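Local coordinates for Non-structural protein 9 (Avian infectious bronchitis virus, PDB 5C94), which probably binds RNA as a homodimer and serves as a component of the coronavirus replicase, at residues Leu9-Val14 with Arg98-Met104; Cys19-Gln25 with Asn54-Phe60; Val30-Tyr35 with Ala47-Asn52; Ser43-Ala47 with Tyr92-Thr97. One frame throughout, in Å; residues are numbered along the deposited sequence. Where two conformers were deposited one is given.

Contact 1. Residues Leu9-Val14 with Arg98-Met104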
loop_
_atom_site.group_PDB
_atom_site.type_symbol
_atom_site.label_atom_id
_atom_site.label_comp_id
_atom_site.label_asym_id
_atom_site.label_seq_id
_atom_site.Cartn_x
_atom_site.Cartn_y
_atom_site.Cartn_z
ATOM N N LEU A 9 -10.748 -4.314 8.767
ATOM C CA LEU A 9 -11.529 -4.050 7.561
ATOM C C LEU A 9 -10.598 -3.875 6.360
ATOM O O LEU A 9 -9.801 -2.937 6.316
ATOM C CB LEU A 9 -12.429 -2.830 7.732
ATOM C CG LEU A 9 -13.784 -2.933 7.054
ATOM C CD1 LEU A 9 -14.400 -4.317 7.280
ATOM C CD2 LEU A 9 -14.689 -1.840 7.606
ATOM N N MET A 10 -10.691 -4.781 5.386
ATOM C CA MET A 10 -9.737 -4.742 4.281
ATOM C C MET A 10 -10.210 -3.887 3.115
ATOM O O MET A 10 -11.322 -4.049 2.597
ATOM C CB MET A 10 -9.394 -6.142 3.758
ATOM C CG MET A 10 -8.297 -6.077 2.688
ATOM S SD MET A 10 -7.368 -7.581 2.365
ATOM C CE MET A 10 -8.170 -8.098 0.847
ATOM N N PRO A 11 -9.348 -2.956 2.712
ATOM C CA PRO A 11 -9.556 -2.039 1.588
ATOM C C PRO A 11 -9.280 -2.714 0.238
ATOM O O PRO A 11 -8.410 -3.580 0.128
ATOM C CB PRO A 11 -8.566 -0.908 1.873
ATOM C CG PRO A 11 -7.530 -1.514 2.784
ATOM C CD PRO A 11 -8.167 -2.620 3.528
ATOM N N HIS A 12 -10.033 -2.318 -0.782
ATOM C CA HIS A 12 -9.949 -2.973 -2.077
ATOM C C HIS A 12 -9.657 -2.002 -3.210
ATOM O O HIS A 12 -10.433 -1.069 -3.476
ATOM C CB HIS A 12 -11.249 -3.719 -2.365
ATOM C CG HIS A 12 -11.595 -4.736 -1.324
ATOM N ND1 HIS A 12 -10.743 -5.760 -0.975
ATOM C CD2 HIS A 12 -12.695 -4.872 -0.546
ATOM C CE1 HIS A 12 -11.304 -6.489 -0.024
ATOM N NE2 HIS A 12 -12.488 -5.973 0.250
ATOM N N GLY A 13 -8.530 -2.231 -3.873
ATOM C CA GLY A 13 -8.179 -1.504 -5.078
ATOM C C GLY A 13 -7.712 -0.103 -4.783
ATOM O O GLY A 13 -7.909 0.409 -3.685
ATOM N N VAL A 14 -7.066 0.509 -5.763
ATOM C CA VAL A 14 -6.721 1.916 -5.687
ATOM C C VAL A 14 -7.161 2.528 -6.996
ATOM O O VAL A 14 -6.746 2.090 -8.059
ATOM C CB VAL A 14 -5.209 2.163 -5.475
ATOM C CG1 VAL A 14 -4.892 3.647 -5.585
ATOM C CG2 VAL A 14 -4.734 1.593 -4.132
ATOM N N ARG A 98 -6.487 5.969 7.593
ATOM C CA ARG A 98 -5.954 4.765 8.226
ATOM C C ARG A 98 -4.578 4.414 7.650
ATOM O O ARG A 98 -4.314 4.645 6.460
ATOM C CB ARG A 98 -6.908 3.591 8.034
ATOM C CG ARG A 98 -8.200 3.698 8.828
ATOM C CD ARG A 98 -8.726 2.299 9.182
ATOM N NE ARG A 98 -9.344 1.606 8.055
ATOM C CZ ARG A 98 -9.237 0.300 7.807
ATOM N NH1 ARG A 98 -8.503 -0.484 8.584
ATOM N NH2 ARG A 98 -9.855 -0.223 6.757
ATOM N N SER A 99 -3.714 3.842 8.487
ATOM C CA SER A 99 -2.342 3.523 8.095
ATOM C C SER A 99 -2.276 2.547 6.922
ATOM O O SER A 99 -1.433 2.683 6.027
ATOM C CB SER A 99 -1.579 2.940 9.283
ATOM O OG SER A 99 -1.377 3.912 10.285
ATOM N N ILE A 100 -3.167 1.559 6.930
ATOM C CA ILE A 100 -3.173 0.558 5.886
ATOM C C ILE A 100 -3.604 1.215 4.572
ATOM O O ILE A 100 -3.103 0.872 3.501
ATOM C CB ILE A 100 -4.081 -0.646 6.264
ATOM C CG1 ILE A 100 -3.893 -1.794 5.282
ATOM C CG2 ILE A 100 -5.551 -0.258 6.362
ATOM C CD1 ILE A 100 -4.612 -3.077 5.714
ATOM N N VAL A 101 -4.492 2.200 4.662
ATOM C CA VAL A 101 -4.969 2.874 3.469
ATOM C C VAL A 101 -3.888 3.804 2.922
ATOM O O VAL A 101 -3.721 3.915 1.700
ATOM C CB VAL A 101 -6.278 3.642 3.742
ATOM C CG1 VAL A 101 -6.687 4.451 2.540
ATOM C CG2 VAL A 101 -7.397 2.663 4.101
ATOM N N ARG A 102 -3.138 4.453 3.816
ATOM C CA ARG A 102 -1.975 5.238 3.387
ATOM C C ARG A 102 -0.971 4.365 2.637
ATOM O O ARG A 102 -0.432 4.759 1.607
ATOM C CB ARG A 102 -1.273 5.893 4.579
ATOM C CG ARG A 102 -2.103 6.939 5.301
ATOM C CD ARG A 102 -1.363 7.530 6.496
ATOM N NE ARG A 102 -2.275 8.323 7.311
ATOM C CZ ARG A 102 -2.262 9.652 7.371
ATOM N NH1 ARG A 102 -1.363 10.344 6.685
ATOM N NH2 ARG A 102 -3.137 10.291 8.132
ATOM N N GLY A 103 -0.713 3.178 3.177
ATOM C CA GLY A 103 0.222 2.257 2.567
ATOM C C GLY A 103 -0.252 1.824 1.195
ATOM O O GLY A 103 0.560 1.694 0.265
ATOM N N MET A 104 -1.556 1.615 1.053
ATOM C CA MET A 104 -2.096 1.181 -0.222
ATOM C C MET A 104 -1.802 2.171 -1.339
ATOM O O MET A 104 -1.448 1.769 -2.443
ATOM C CB MET A 104 -3.590 0.947 -0.105
ATOM C CG MET A 104 -3.911 -0.325 0.630
ATOM S SD MET A 104 -5.615 -0.774 0.352
ATOM C CE MET A 104 -5.761 -0.434 -1.398
#

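Contact 2. Residues Cys19-Gln25 with Asn54-Phe60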
loop_
_atom_site.group_PDB
_atom_site.type_symbol
_atom_site.label_atom_id
_atom_site.label_comp_id
_atom_site.label_asym_id
_atom_site.label_seq_id
_atom_site.Cartn_x
_atom_site.Cartn_y
_atom_site.Cartn_z
ATOM N N CYS A 19 -9.919 15.958 -8.772
ATOM C CA CYS A 19 -10.586 16.698 -7.716
ATOM C C CYS A 19 -9.982 18.073 -7.715
ATOM O O CYS A 19 -9.155 18.383 -8.568
ATOM C CB CYS A 19 -10.407 16.041 -6.356
ATOM S SG CYS A 19 -8.689 16.045 -5.767
ATOM N N VAL A 20 -10.376 18.888 -6.743
ATOM C CA VAL A 20 -9.828 20.230 -6.608
ATOM C C VAL A 20 -9.264 20.394 -5.204
ATOM O O VAL A 20 -9.691 19.720 -4.277
ATOM C CB VAL A 20 -10.895 21.328 -6.897
ATOM C CG1 VAL A 20 -11.339 21.269 -8.340
ATOM C CG2 VAL A 20 -12.104 21.147 -5.992
ATOM N N ALA A 21 -8.300 21.294 -5.061
ATOM C CA ALA A 21 -7.638 21.529 -3.790
ATOM C C ALA A 21 -7.206 22.983 -3.753
ATOM O O ALA A 21 -7.287 23.678 -4.767
ATOM C CB ALA A 21 -6.449 20.600 -3.617
ATOM N N GLY A 22 -6.761 23.445 -2.588
ATOM C CA GLY A 22 -6.414 24.843 -2.405
ATOM C C GLY A 22 -5.604 25.072 -1.142
ATOM O O GLY A 22 -5.376 24.133 -0.365
ATOM N N VAL A 23 -5.147 26.305 -0.931
ATOM C CA VAL A 23 -4.418 26.585 0.296
ATOM C C VAL A 23 -5.385 26.784 1.480
ATOM O O VAL A 23 -4.976 26.737 2.632
ATOM C CB VAL A 23 -3.489 27.804 0.134
ATOM C CG1 VAL A 23 -2.702 27.692 -1.153
ATOM C CG2 VAL A 23 -4.292 29.080 0.166
ATOM N N ASP A 24 -6.665 26.991 1.187
ATOM C CA ASP A 24 -7.717 26.917 2.199
ATOM C C ASP A 24 -9.040 26.515 1.543
ATOM O O ASP A 24 -9.152 26.509 0.310
ATOM C CB ASP A 24 -7.875 28.249 2.942
ATOM C CG ASP A 24 -8.199 29.413 2.016
ATOM O OD1 ASP A 24 -9.226 29.361 1.298
ATOM O OD2 ASP A 24 -7.430 30.393 2.029
ATOM N N GLN A 25 -10.048 26.211 2.358
ATOM C CA GLN A 25 -11.309 25.680 1.845
ATOM C C GLN A 25 -12.082 26.656 0.950
ATOM O O GLN A 25 -12.847 26.248 0.064
ATOM C CB GLN A 25 -12.180 25.244 3.013
ATOM C CG GLN A 25 -13.660 25.277 2.716
ATOM C CD GLN A 25 -14.473 24.712 3.838
ATOM O OE1 GLN A 25 -13.932 24.105 4.770
ATOM N NE2 GLN A 25 -15.787 24.887 3.757
ATOM N N ASN A 54 1.722 23.770 -1.639
ATOM C CA ASN A 54 1.127 24.583 -0.584
ATOM C C ASN A 54 -0.305 24.257 -0.237
ATOM O O ASN A 54 -0.954 25.033 0.470
ATOM C CB ASN A 54 1.203 26.047 -0.969
ATOM C CG ASN A 54 2.602 26.475 -1.265
ATOM O OD1 ASN A 54 3.461 26.432 -0.389
ATOM N ND2 ASN A 54 2.851 26.881 -2.504
ATOM N N LEU A 55 -0.802 23.128 -0.732
ATOM C CA LEU A 55 -2.206 22.790 -0.557
ATOM C C LEU A 55 -2.511 22.403 0.887
ATOM O O LEU A 55 -1.658 21.830 1.579
ATOM C CB LEU A 55 -2.597 21.665 -1.503
ATOM C CG LEU A 55 -2.281 21.958 -2.966
ATOM C CD1 LEU A 55 -2.659 20.771 -3.811
ATOM C CD2 LEU A 55 -3.009 23.214 -3.436
ATOM N N LYS A 56 -3.704 22.740 1.347
ATOM C CA LYS A 56 -4.140 22.418 2.688
ATOM C C LYS A 56 -5.476 21.741 2.784
ATOM O O LYS A 56 -5.791 21.178 3.776
ATOM C CB LYS A 56 -4.311 23.671 3.532
ATOM C CG LYS A 56 -3.072 24.426 3.952
ATOM C CD LYS A 56 -1.942 23.523 4.339
ATOM C CE LYS A 56 -1.189 24.035 5.530
ATOM N NZ LYS A 56 -1.490 23.250 6.754
ATOM N N VAL A 57 -6.272 21.835 1.749
ATOM C CA VAL A 57 -7.664 21.361 1.771
ATOM C C VAL A 57 -7.973 20.725 0.410
ATOM O O VAL A 57 -7.535 21.222 -0.635
ATOM C CB VAL A 57 -8.717 22.480 2.097
ATOM C CG1 VAL A 57 -10.150 21.977 1.968
ATOM C CG2 VAL A 57 -8.498 23.056 3.484
ATOM N N ALA A 58 -8.714 19.625 0.406
ATOM C CA ALA A 58 -9.142 19.036 -0.860
ATOM C C ALA A 58 -10.653 18.984 -0.910
ATOM O O ALA A 58 -11.329 19.049 0.129
ATOM C CB ALA A 58 -8.561 17.650 -1.048
ATOM N N SER A 59 -11.188 18.867 -2.122
ATOM C CA SER A 59 -12.636 18.818 -2.285
ATOM C C SER A 59 -13.079 17.877 -3.397
ATOM O O SER A 59 -12.438 17.760 -4.451
ATOM C CB SER A 59 -13.185 20.218 -2.541
ATOM O OG SER A 59 -14.584 20.233 -2.347
ATOM N N PHE A 60 -14.194 17.208 -3.145
ATOM C CA PHE A 60 -14.734 16.234 -4.081
ATOM C C PHE A 60 -16.158 15.832 -3.679
ATOM O O PHE A 60 -16.671 16.250 -2.625
ATOM C CB PHE A 60 -13.826 15.008 -4.146
ATOM C CG PHE A 60 -13.412 14.494 -2.796
ATOM C CD1 PHE A 60 -14.298 13.745 -2.021
ATOM C CD2 PHE A 60 -12.138 14.761 -2.298
ATOM C CE1 PHE A 60 -13.925 13.271 -0.764
ATOM C CE2 PHE A 60 -11.745 14.288 -1.038
ATOM C CZ PHE A 60 -12.644 13.543 -0.269
#

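Contact 3. Residues Val30-Tyr35 with Ala47-Asn52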
loop_
_atom_site.group_PDB
_atom_site.type_symbol
_atom_site.label_atom_id
_atom_site.label_comp_id
_atom_site.label_asym_id
_atom_site.label_seq_id
_atom_site.Cartn_x
_atom_site.Cartn_y
_atom_site.Cartn_z
ATOM N N VAL A 30 -7.286 24.535 -7.450
ATOM C CA VAL A 30 -6.193 23.807 -8.064
ATOM C C VAL A 30 -6.583 22.374 -8.390
ATOM O O VAL A 30 -6.703 21.538 -7.484
ATOM C CB VAL A 30 -4.948 23.795 -7.161
ATOM C CG1 VAL A 30 -3.773 23.061 -7.857
ATOM C CG2 VAL A 30 -4.565 25.207 -6.794
ATOM N N GLU A 31 -6.768 22.091 -9.678
ATOM C CA GLU A 31 -7.158 20.750 -10.109
ATOM C C GLU A 31 -6.059 19.794 -9.727
ATOM O O GLU A 31 -4.888 20.071 -9.959
ATOM C CB GLU A 31 -7.416 20.678 -11.617
ATOM C CG GLU A 31 -8.070 19.360 -12.069
ATOM C CD GLU A 31 -8.363 19.334 -13.562
ATOM O OE1 GLU A 31 -9.090 20.232 -14.042
ATOM O OE2 GLU A 31 -7.868 18.417 -14.251
ATOM N N SER A 32 -6.443 18.686 -9.107
ATOM C CA SER A 32 -5.482 17.722 -8.623
ATOM C C SER A 32 -6.027 16.335 -8.852
ATOM O O SER A 32 -7.151 16.167 -9.315
ATOM C CB SER A 32 -5.181 17.936 -7.137
ATOM O OG SER A 32 -5.030 19.312 -6.834
ATOM N N LYS A 33 -5.202 15.354 -8.526
ATOM C CA LYS A 33 -5.512 13.947 -8.684
ATOM C C LYS A 33 -5.714 13.322 -7.298
ATOM O O LYS A 33 -4.832 13.434 -6.436
ATOM C CB LYS A 33 -4.369 13.258 -9.435
ATOM C CG LYS A 33 -4.678 11.872 -9.985
ATOM C CD LYS A 33 -3.380 11.081 -10.072
ATOM C CE LYS A 33 -3.246 10.344 -11.383
ATOM N NZ LYS A 33 -3.158 11.319 -12.498
ATOM N N CYS A 34 -6.856 12.681 -7.058
ATOM C CA CYS A 34 -7.024 11.999 -5.779
ATOM C C CYS A 34 -7.004 10.469 -5.913
ATOM O O CYS A 34 -7.351 9.909 -6.944
ATOM C CB CYS A 34 -8.302 12.470 -5.072
ATOM S SG CYS A 34 -9.829 11.657 -5.511
ATOM N N TYR A 35 -6.550 9.808 -4.857
ATOM C CA TYR A 35 -6.470 8.358 -4.815
ATOM C C TYR A 35 -7.521 7.867 -3.835
ATOM O O TYR A 35 -7.648 8.399 -2.723
ATOM C CB TYR A 35 -5.069 7.895 -4.390
ATOM C CG TYR A 35 -4.007 8.157 -5.440
ATOM C CD1 TYR A 35 -3.595 9.458 -5.736
ATOM C CD2 TYR A 35 -3.415 7.107 -6.134
ATOM C CE1 TYR A 35 -2.628 9.703 -6.712
ATOM C CE2 TYR A 35 -2.448 7.339 -7.102
ATOM C CZ TYR A 35 -2.063 8.638 -7.392
ATOM O OH TYR A 35 -1.104 8.863 -8.358
ATOM N N ALA A 47 -5.722 10.215 -0.505
ATOM C CA ALA A 47 -4.608 11.093 -0.810
ATOM C C ALA A 47 -4.879 11.906 -2.058
ATOM O O ALA A 47 -5.712 11.524 -2.880
ATOM C CB ALA A 47 -3.337 10.286 -0.987
ATOM N N ILE A 48 -4.193 13.039 -2.193
ATOM C CA ILE A 48 -4.190 13.743 -3.472
ATOM C C ILE A 48 -2.747 13.997 -3.890
ATOM O O ILE A 48 -1.853 14.028 -3.041
ATOM C CB ILE A 48 -4.977 15.082 -3.427
ATOM C CG1 ILE A 48 -4.183 16.149 -2.684
ATOM C CG2 ILE A 48 -6.390 14.893 -2.827
ATOM C CD1 ILE A 48 -4.461 17.545 -3.182
ATOM N N THR A 49 -2.515 14.115 -5.197
ATOM C CA THR A 49 -1.212 14.545 -5.698
ATOM C C THR A 49 -1.303 15.842 -6.502
ATOM O O THR A 49 -2.336 16.153 -7.115
ATOM C CB THR A 49 -0.534 13.469 -6.578
ATOM O OG1 THR A 49 -1.406 13.087 -7.651
ATOM C CG2 THR A 49 -0.171 12.257 -5.741
ATOM N N SER A 50 -0.206 16.593 -6.501
ATOM C CA SER A 50 -0.188 17.895 -7.140
ATOM C C SER A 50 1.231 18.388 -7.358
ATOM O O SER A 50 2.153 17.953 -6.673
ATOM C CB SER A 50 -0.973 18.906 -6.291
ATOM O OG SER A 50 -0.977 20.185 -6.906
ATOM N N SER A 51 1.398 19.307 -8.301
ATOM C CA SER A 51 2.688 19.971 -8.499
ATOM C C SER A 51 2.867 21.066 -7.459
ATOM O O SER A 51 3.977 21.491 -7.155
ATOM C CB SER A 51 2.769 20.573 -9.890
ATOM O OG SER A 51 1.519 21.144 -10.245
ATOM N N ASN A 52 1.740 21.531 -6.939
ATOM C CA ASN A 52 1.686 22.565 -5.918
ATOM C C ASN A 52 1.984 22.010 -4.507
ATOM O O ASN A 52 1.300 21.098 -4.038
ATOM C CB ASN A 52 0.295 23.212 -5.970
ATOM C CG ASN A 52 0.180 24.470 -5.132
ATOM O OD1 ASN A 52 0.678 24.547 -3.997
ATOM N ND2 ASN A 52 -0.536 25.458 -5.673
HETATM O O HOH W 1 -2.072 20.075 -9.159
#

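Contact 4. Residues Ser43-Ala47 with Tyr92-Thr97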
loop_
_atom_site.group_PDB
_atom_site.type_symbol
_atom_site.label_atom_id
_atom_site.label_comp_id
_atom_site.label_asym_id
_atom_site.label_seq_id
_atom_site.Cartn_x
_atom_site.Cartn_y
_atom_site.Cartn_z
ATOM N N SER A 43 -16.464 4.097 -1.355
ATOM C CA SER A 43 -15.238 4.781 -1.730
ATOM C C SER A 43 -14.675 5.563 -0.551
ATOM O O SER A 43 -15.416 6.248 0.143
ATOM C CB SER A 43 -15.492 5.726 -2.913
ATOM O OG SER A 43 -15.513 5.012 -4.135
ATOM N N VAL A 44 -13.367 5.448 -0.324
ATOM C CA VAL A 44 -12.675 6.221 0.701
ATOM C C VAL A 44 -11.496 6.969 0.058
ATOM O O VAL A 44 -10.566 6.344 -0.452
ATOM C CB VAL A 44 -12.206 5.308 1.850
ATOM C CG1 VAL A 44 -11.297 6.057 2.854
ATOM C CG2 VAL A 44 -13.429 4.684 2.561
ATOM N N VAL A 45 -11.559 8.302 0.032
ATOM C CA VAL A 45 -10.465 9.084 -0.529
ATOM C C VAL A 45 -9.313 9.138 0.484
ATOM O O VAL A 45 -9.513 9.445 1.663
ATOM C CB VAL A 45 -10.918 10.513 -0.927
ATOM C CG1 VAL A 45 -9.828 11.230 -1.681
ATOM C CG2 VAL A 45 -12.123 10.437 -1.826
ATOM N N ALA A 46 -8.111 8.824 0.005
ATOM C CA ALA A 46 -6.944 8.618 0.858
ATOM C C ALA A 46 -5.861 9.696 0.709
ATOM O O ALA A 46 -5.145 10.034 1.666
ATOM C CB ALA A 46 -6.345 7.256 0.550
ATOM N N ALA A 47 -5.722 10.215 -0.505
ATOM C CA ALA A 47 -4.608 11.093 -0.810
ATOM C C ALA A 47 -4.879 11.906 -2.058
ATOM O O ALA A 47 -5.712 11.524 -2.880
ATOM C CB ALA A 47 -3.337 10.286 -0.987
ATOM N N TYR A 92 -0.266 14.274 -0.710
ATOM C CA TYR A 92 -0.896 14.657 0.537
ATOM C C TYR A 92 -1.889 13.597 0.943
ATOM O O TYR A 92 -2.847 13.347 0.211
ATOM C CB TYR A 92 -1.671 15.976 0.418
ATOM C CG TYR A 92 -0.973 17.189 -0.145
ATOM C CD1 TYR A 92 -0.725 17.319 -1.514
ATOM C CD2 TYR A 92 -0.628 18.236 0.693
ATOM C CE1 TYR A 92 -0.109 18.455 -2.015
ATOM C CE2 TYR A 92 -0.027 19.364 0.216
ATOM C CZ TYR A 92 0.231 19.478 -1.128
ATOM O OH TYR A 92 0.822 20.634 -1.555
ATOM N N PHE A 93 -1.699 12.998 2.105
ATOM C CA PHE A 93 -2.727 12.123 2.629
ATOM C C PHE A 93 -3.756 12.986 3.308
ATOM O O PHE A 93 -3.467 14.075 3.794
ATOM C CB PHE A 93 -2.168 11.089 3.601
ATOM C CG PHE A 93 -1.297 10.063 2.947
ATOM C CD1 PHE A 93 -1.852 9.078 2.136
ATOM C CD2 PHE A 93 0.081 10.098 3.122
ATOM C CE1 PHE A 93 -1.047 8.131 1.527
ATOM C CE2 PHE A 93 0.898 9.157 2.521
ATOM C CZ PHE A 93 0.337 8.171 1.717
ATOM N N ILE A 94 -4.970 12.484 3.325
ATOM C CA ILE A 94 -6.063 13.169 3.954
ATOM C C ILE A 94 -6.030 12.946 5.477
ATOM O O ILE A 94 -5.684 11.861 5.943
ATOM C CB ILE A 94 -7.356 12.686 3.292
ATOM C CG1 ILE A 94 -7.480 13.428 1.959
ATOM C CG2 ILE A 94 -8.568 12.857 4.198
ATOM C CD1 ILE A 94 -8.431 12.842 1.028
ATOM N N LYS A 95 -6.339 13.996 6.236
ATOM C CA LYS A 95 -6.284 13.967 7.690
ATOM C C LYS A 95 -6.970 12.720 8.217
ATOM O O LYS A 95 -8.117 12.445 7.839
ATOM C CB LYS A 95 -6.948 15.212 8.284
ATOM C CG LYS A 95 -6.126 15.944 9.333
ATOM C CD LYS A 95 -5.021 16.753 8.661
ATOM C CE LYS A 95 -4.350 17.739 9.609
ATOM N NZ LYS A 95 -3.175 18.411 8.966
ATOM N N ASN A 96 -6.242 11.963 9.046
ATOM C CA ASN A 96 -6.768 10.790 9.759
ATOM C C ASN A 96 -7.016 9.557 8.909
ATOM O O ASN A 96 -7.791 8.684 9.292
ATOM C CB ASN A 96 -8.069 11.135 10.484
ATOM C CG ASN A 96 -7.909 12.302 11.432
ATOM O OD1 ASN A 96 -8.738 13.217 11.455
ATOM N ND2 ASN A 96 -6.818 12.292 12.205
ATOM N N THR A 97 -6.361 9.481 7.761
ATOM C CA THR A 97 -6.482 8.310 6.924
ATOM C C THR A 97 -5.862 7.138 7.682
ATOM O O THR A 97 -4.860 7.307 8.374
ATOM C CB THR A 97 -5.799 8.531 5.560
ATOM O OG1 THR A 97 -6.549 9.498 4.816
ATOM C CG2 THR A 97 -5.746 7.229 4.763
#

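Contact 1. Residues Leu9-Val14 with Arg98-Met104
Leu9 and Arg98 meet at one end of this contact through a charged hydrogen bond, whereas Pro11 and Val14, further along, pack against the flank of helix 99-109. The close-packed part centres on Pro11. Its buried ring faces the first turn of the helix, with CD 4.2 Å from Ile100 CD1 and CB 4.4 Å from Val101 CG2. Met104 fills in beyond them. In the conformer given, the bend at chi3 (42°) brings its thioether to the proline and CE to 3.6 Å from Val14 CG2, the two side chains sliding past one another in opposite directions; a second conformer was modelled, so these details, and above all the very short sulfur approaches to Pro11, are doubtful.

The other end is looser. Leu9 is exposed and poorly ordered, yet its carbonyl oxygen is gripped by Arg98, NH2 to O 2.8 Å, almost straight at 174°. The oxygen lies at the edge of the guanidinium, in its plane, while NH2 is tilted from the plane of the carbonyl. Ile100 CG2 sits 3.7 Å above one guanidinium face, near its rim. A glycerol, probably from the crystallisation liquor, bonds to NH1 of the same arginine. The helix also faces the second subunit: Met104 packs on its Leu106 as well. Apolar packing thus seats the start of strand 12-22 on the dimer helix, and a single hydrogen bond to a carbonyl, probably polarised by the arginine's charge, links the poorly ordered Leu9 to the start of that helix.

Contact 2. Residues Cys19-Gln25 with Asn54-Phe60
A classic beta bulge, in which Lys56 and Val57 both face Gly22, starts the antiparallel pairing of strands 12-22 and 57-61 in the nsp9 sheet. Gly22 O takes two donors, Lys56 N at 2.8 Å and Val57 N at 3.2 Å, each tilted from the carbonyl plane. Gly22 N returns a bond to Val57 O. Beyond the bulge the register is regular: Ala21 and Ala58 form a non-hydrogen-bonded pair with CA atoms 4.1 Å apart, and Val20 and Ser59 a hydrogen-bonded one, in which Ser59 N reaches Val20 O at 2.8 Å.

The two sides of the sheet differ. Ala21 CB turns to the side where Leu55 CD1 closes over it at 3.8 Å, and Ile48 of strand 42-50 packs there too. On the other side Val20 CG2 rests 3.7 Å from Ser59 CB. Ser59 OG, anti to its backbone N (chi1 -165°), is bonded to Gln67 and to Ile68 O of the next strand. Past Gly22 the chain curls over Val57, whose CG2 lies under the peptide joining Asp24 to Gln25, 3.7 Å from Gln25 N.

Contact 3. Residues Val30-Tyr35 with Ala47-Asn52
This is the pairing within a beta hairpin, strands 30-39 and 42-50, buried near the middle of the nsp9 sheet with strand 12-22 on one flank and strand 85-93 on the other. Lys33 and Thr49 form a hydrogen-bonded antiparallel pair: Thr49 N meets Lys33 O at 2.7 Å, and the return bond from Lys33 N to Thr49 O is longer, 3.3 Å. Tyr35 N bonds Ala47 O at 2.7 Å. Between these pairs Cys34 CB lies 3.8 Å from Ile48 CG2, on the side where Cys19 and Leu55 also pack.

On the other side Thr49 stands alongside Lys33, pointing the same way. Its OG1, set between backbone N and carbonyl carbon by chi1 of 55°, is at the edge of the Tyr35 ring and in its plane, while CG2 comes 3.7 Å from Tyr35 CE1. The ring also packs on Val105 and Ile109 of helix 99-109. Toward Asn52 the strands part. Ser50 OG accepts from Asn52 N in an ST turn, and a water donates to Glu31 O at 2.9 Å and lies very close to Ser50 OG, so that its bond there, and hence the bridge, is less certain.

Contact 4. Residues Ser43-Ala47 with Tyr92-Thr97
With CG of Phe93 anti to its own carbonyl carbon (chi1 -69°), the ring is brought edge-on to Ala46 O, which lies in the ring plane 3.5 Å from CD1. A similar first torsion in Ile94, followed by an extended chi2 (164°), sends CD1 over to Val45 of the neighbouring strand, where it presses tightly on CG1 at 3.4 Å. The Val45 and Ile94 side chains run at a slant to one another.

One backbone hydrogen bond joins the segments, Ile94 N to Ala46 O at 3.0 Å. Phe93 CA adds a CH...O contact to the same oxygen. In the fold this belongs to the antiparallel pairing of the neighbouring strands 42-50 and 85-93. Ala46 and Ala47 both face Tyr35 of the adjoining strand, a classic beta bulge. Ala47 and Phe93 form a non-hydrogen-bonded antiparallel pair, in which the methyl of Ala47 lies 3.7 Å from Phe93 CD1. Helix 99-109 closes over this side, Val105 touching both Ala46 and Phe93, and Pro2 of the second subunit, probably a remnant of the expression tag, also reaches Phe93.

Ile94 to Thr97 form a type II beta turn. Ile94 O is held twice from the same face of its plane, by Thr97 N and by Thr97 OG1, the latter at 2.8 Å. Folded back by this turn, Thr97 sets its methyl CG2 4.3 Å from Ala46 CB.

How the contacts relate
Contacts 2, 3 and 4 follow one another across one antiparallel sheet, and contact 1 seats the dimer helix against it. Contacts 2 and 3, centres about 9 Å apart, are stitched by Ala21 O to Val30 N at 2.8 Å. Contacts 3 and 4 share Ala47; the Tyr92 hydroxyl of contact 4 probably bonds Asn52 O of contact 3 (2.6 Å) and Leu55 N of contact 2. Contact 1 meets contact 4 where Arg102 NE lies 3.0 Å from Thr97 O, and contact 3 where Val14 CG1 packs 3.8 Å from Tyr35 CD2. Contact 1 touches the second subunit and binds glycerol and di(hydroxyethyl)ether, probably from the crystallisation liquor; contact 4 meets that subunit through its probable tag residue Pro2.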